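Local coordinates for ABC transporter substrate-binding protein (PDB 6TFX) that binds the opine mannopinic acid as a solute-binding protein and probably hands it to an ABC transporter for import, at residues Ile175-Ala187 / Pro194-Asn206. Sequence-based numbering, arbitrary orientation.
Sequences IQPGQSVTLTANA and PKLSKISYRFLNN
Strands 180-185 and 198-203 form an antiparallel beta pair in a mixed sheet of this periplasmic binding protein, with Val181 opposite Tyr201 and Leu183 opposite Ile199 as hydrogen-bonded pairs. Two near-straight backbone bonds hold each pair, Val181 N to Tyr201 O measuring 2.8 Å. At one end Phe203 N donates to Gln179 O, and a water bridges that oxygen to Phe203 O; at the other, Ala185 N donates to Ser197 O.

Branched and aromatic Val181, Leu183, Ile199 and Tyr201 suit the buried face. With CG1 anti to the backbone N (chi1 -179°), Val181 turns CG2 to Phe203 CZ at 3.7 Å. The broad Phe203 ring also covers backbone, its CD2 3.5 Å from Ser180 N. Leu183 CD1 packs on Tyr201 CB at 4.0 Å, the two side chains running alongside. At the end of strand 180-185, small Ala185 lets the Pro194 ring close in, Ala185 CB to Pro194 CG 3.9 Å.

Ser180, Thr182 and Ser200 suit the partly exposed face, where one water joins their hydroxyls and Gln176 NE2 donates to Ser180 OG at 3.0 Å. There Lys198 lays its aliphatic chain across Thr182 CG2.

Gln179 and Ser180, both facing Gln176, make a classic beta bulge at the turn from strand 170-176. Helix 26-35 covers the apolar face, Leu31 touching Leu183 and Tyr201, while Tyr201 OH is hydrogen-bonded to Ser27 OG; strands 170-176 and 5-10 flank the pair.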
# COMPACT_ATOMS: atom_id res chain seq x y z
N ILE A 175 0.96 23.55 0.63
CA ILE A 175 0.07 22.68 1.38
C ILE A 175 -0.77 23.62 2.25
O ILE A 175 -0.21 24.52 2.89
CB ILE A 175 0.83 21.62 2.22
CG1 ILE A 175 1.66 20.67 1.31
CG2 ILE A 175 -0.15 20.81 3.11
CD1 ILE A 175 2.72 19.80 2.05
N GLN A 176 -2.10 23.43 2.23
CA GLN A 176 -3.04 24.19 3.06
C GLN A 176 -3.43 23.10 4.09
O GLN A 176 -4.23 22.22 3.76
CB GLN A 176 -4.26 24.65 2.21
CG GLN A 176 -3.95 25.73 1.15
CD GLN A 176 -3.01 25.35 0.01
OE1 GLN A 176 -1.98 26.00 -0.21
NE2 GLN A 176 -3.32 24.30 -0.75
N PRO A 177 -2.75 23.05 5.29
CA PRO A 177 -2.96 21.92 6.22
C PRO A 177 -4.42 21.56 6.51
O PRO A 177 -5.23 22.43 6.80
CB PRO A 177 -2.21 22.36 7.48
CG PRO A 177 -1.14 23.25 6.98
CD PRO A 177 -1.74 23.99 5.82
N GLY A 178 -4.72 20.28 6.35
CA GLY A 178 -6.07 19.75 6.56
C GLY A 178 -7.10 20.17 5.52
O GLY A 178 -8.27 19.81 5.65
N GLN A 179 -6.70 20.90 4.47
CA GLN A 179 -7.64 21.34 3.44
C GLN A 179 -7.27 20.81 2.06
O GLN A 179 -8.12 20.22 1.38
CB GLN A 179 -7.74 22.88 3.38
CG GLN A 179 -8.23 23.51 4.69
CD GLN A 179 -8.59 24.97 4.51
OE1 GLN A 179 -9.62 25.32 3.93
NE2 GLN A 179 -7.75 25.87 5.03
N SER A 180 -6.02 21.04 1.63
CA SER A 180 -5.57 20.63 0.30
C SER A 180 -4.07 20.71 0.07
O SER A 180 -3.35 21.37 0.81
CB SER A 180 -6.26 21.46 -0.78
OG SER A 180 -5.93 22.84 -0.72
N VAL A 181 -3.63 20.06 -1.01
CA VAL A 181 -2.28 20.18 -1.54
C VAL A 181 -2.46 20.77 -2.94
O VAL A 181 -3.30 20.28 -3.71
CB VAL A 181 -1.51 18.85 -1.61
CG1 VAL A 181 -0.10 19.07 -2.15
CG2 VAL A 181 -1.46 18.18 -0.25
N THR A 182 -1.68 21.81 -3.26
CA THR A 182 -1.70 22.39 -4.59
C THR A 182 -0.47 21.92 -5.28
O THR A 182 0.66 22.20 -4.84
CB THR A 182 -1.74 23.95 -4.55
OG1 THR A 182 -2.87 24.36 -3.79
CG2 THR A 182 -1.83 24.56 -5.97
N LEU A 183 -0.66 21.17 -6.38
CA LEU A 183 0.46 20.72 -7.20
C LEU A 183 0.42 21.47 -8.53
O LEU A 183 -0.67 21.80 -9.03
CB LEU A 183 0.42 19.21 -7.45
CG LEU A 183 0.47 18.32 -6.19
CD1 LEU A 183 -0.94 17.96 -5.74
CD2 LEU A 183 1.27 17.07 -6.46
N THR A 184 1.60 21.76 -9.09
CA THR A 184 1.65 22.43 -10.38
C THR A 184 2.50 21.58 -11.32
O THR A 184 3.34 20.80 -10.88
CB THR A 184 2.21 23.85 -10.25
OG1 THR A 184 3.51 23.78 -9.69
CG2 THR A 184 1.32 24.75 -9.41
N ALA A 185 2.27 21.73 -12.63
CA ALA A 185 3.02 20.96 -13.62
C ALA A 185 4.50 21.30 -13.54
O ALA A 185 4.86 22.47 -13.40
CB ALA A 185 2.51 21.29 -15.01
N ASN A 186 5.35 20.27 -13.63
CA ASN A 186 6.78 20.44 -13.71
C ASN A 186 7.05 20.76 -15.19
O ASN A 186 7.06 19.86 -16.03
CB ASN A 186 7.50 19.18 -13.25
CG ASN A 186 8.98 19.13 -13.55
OD1 ASN A 186 9.60 20.12 -13.98
ND2 ASN A 186 9.59 17.98 -13.31
N ALA A 187 7.24 22.06 -15.51
CA ALA A 187 7.44 22.51 -16.90
C ALA A 187 8.64 21.86 -17.63
O ALA A 187 8.68 21.83 -18.86
CB ALA A 187 7.57 24.04 -16.94
N PRO A 194 3.45 18.58 -18.67
CA PRO A 194 2.09 18.06 -18.53
C PRO A 194 1.03 18.91 -19.21
O PRO A 194 1.16 20.14 -19.33
CB PRO A 194 1.88 18.03 -17.01
CG PRO A 194 3.26 17.79 -16.48
CD PRO A 194 4.13 18.64 -17.35
N LYS A 195 -0.05 18.24 -19.64
CA LYS A 195 -1.21 18.91 -20.25
C LYS A 195 -2.02 19.63 -19.18
O LYS A 195 -2.66 20.64 -19.47
CB LYS A 195 -2.08 17.90 -21.00
CG LYS A 195 -1.36 17.38 -22.23
CD LYS A 195 -2.22 16.39 -22.97
CE LYS A 195 -1.41 15.85 -24.13
NZ LYS A 195 -2.24 14.99 -25.01
N LEU A 196 -1.97 19.13 -17.94
CA LEU A 196 -2.62 19.80 -16.81
C LEU A 196 -1.62 20.82 -16.24
O LEU A 196 -0.43 20.52 -16.14
CB LEU A 196 -2.98 18.80 -15.69
CG LEU A 196 -3.97 17.70 -16.04
CD1 LEU A 196 -4.11 16.76 -14.87
CD2 LEU A 196 -5.35 18.27 -16.39
N SER A 197 -2.10 21.98 -15.84
CA SER A 197 -1.23 23.00 -15.26
C SER A 197 -1.24 22.90 -13.74
O SER A 197 -0.25 23.26 -13.10
CB SER A 197 -1.70 24.39 -15.68
OG SER A 197 -3.03 24.56 -15.22
N LYS A 198 -2.35 22.40 -13.16
CA LYS A 198 -2.50 22.34 -11.70
C LYS A 198 -3.39 21.19 -11.26
O LYS A 198 -4.31 20.80 -11.97
CB LYS A 198 -3.14 23.68 -11.23
CG LYS A 198 -2.99 23.98 -9.73
CD LYS A 198 -3.59 25.34 -9.37
CE LYS A 198 -4.86 25.17 -8.59
NZ LYS A 198 -5.28 26.45 -7.95
N ILE A 199 -3.10 20.67 -10.06
CA ILE A 199 -3.92 19.67 -9.37
C ILE A 199 -4.26 20.27 -8.01
O ILE A 199 -3.35 20.67 -7.28
CB ILE A 199 -3.24 18.29 -9.20
CG1 ILE A 199 -2.80 17.69 -10.56
CG2 ILE A 199 -4.15 17.32 -8.42
CD1 ILE A 199 -1.80 16.52 -10.40
N SER A 200 -5.55 20.33 -7.69
CA SER A 200 -6.02 20.76 -6.36
C SER A 200 -6.45 19.45 -5.70
O SER A 200 -7.46 18.84 -6.10
CB SER A 200 -7.17 21.75 -6.47
OG SER A 200 -7.63 22.09 -5.17
N TYR A 201 -5.63 18.95 -4.77
CA TYR A 201 -5.81 17.67 -4.11
C TYR A 201 -6.46 17.96 -2.77
O TYR A 201 -5.81 18.43 -1.84
CB TYR A 201 -4.43 17.03 -3.96
CG TYR A 201 -4.42 15.61 -3.45
CD1 TYR A 201 -4.33 15.34 -2.08
CD2 TYR A 201 -4.42 14.53 -4.32
CE1 TYR A 201 -4.24 14.04 -1.60
CE2 TYR A 201 -4.31 13.21 -3.85
CZ TYR A 201 -4.25 12.97 -2.49
OH TYR A 201 -4.15 11.70 -2.01
N ARG A 202 -7.78 17.74 -2.72
CA ARG A 202 -8.62 18.10 -1.57
C ARG A 202 -8.84 16.99 -0.56
O ARG A 202 -9.27 15.90 -0.94
CB ARG A 202 -9.97 18.63 -2.06
CG ARG A 202 -9.87 19.97 -2.80
CD ARG A 202 -11.24 20.55 -3.12
NE ARG A 202 -12.01 20.86 -1.91
CZ ARG A 202 -13.33 21.03 -1.90
NH1 ARG A 202 -14.04 20.95 -3.02
NH2 ARG A 202 -13.96 21.29 -0.76
N PHE A 203 -8.64 17.32 0.73
CA PHE A 203 -8.86 16.40 1.85
C PHE A 203 -10.32 16.45 2.24
O PHE A 203 -10.80 17.46 2.77
CB PHE A 203 -7.94 16.75 3.02
CG PHE A 203 -6.49 16.59 2.65
CD1 PHE A 203 -5.98 15.34 2.30
CD2 PHE A 203 -5.62 17.68 2.66
CE1 PHE A 203 -4.64 15.19 1.95
CE2 PHE A 203 -4.28 17.52 2.32
CZ PHE A 203 -3.80 16.29 1.95
N LEU A 204 -11.07 15.42 1.84
CA LEU A 204 -12.51 15.37 2.10
C LEU A 204 -12.84 14.01 2.66
O LEU A 204 -13.46 13.18 1.98
CB LEU A 204 -13.33 15.67 0.82
CG LEU A 204 -13.27 17.11 0.31
CD1 LEU A 204 -13.68 17.20 -1.14
CD2 LEU A 204 -14.17 18.04 1.16
N ASN A 205 -12.40 13.76 3.91
CA ASN A 205 -12.61 12.47 4.57
C ASN A 205 -14.09 12.13 4.76
O ASN A 205 -14.45 10.96 4.67
CB ASN A 205 -11.88 12.39 5.91
CG ASN A 205 -11.60 10.95 6.31
OD1 ASN A 205 -10.98 10.19 5.56
ND2 ASN A 205 -12.03 10.55 7.52
N ASN A 206 -14.96 13.14 4.96
CA ASN A 206 -16.40 12.92 5.13
C ASN A 206 -17.02 12.56 3.78
O ASN A 206 -16.99 13.38 2.85
CB ASN A 206 -17.06 14.14 5.74
CG ASN A 206 -18.53 13.93 5.98
OD1 ASN A 206 -19.36 14.19 5.11
ND2 ASN A 206 -18.88 13.44 7.16
O HOH W 1 -10.80 20.13 1.51
O HOH W 2 -5.50 23.50 -3.84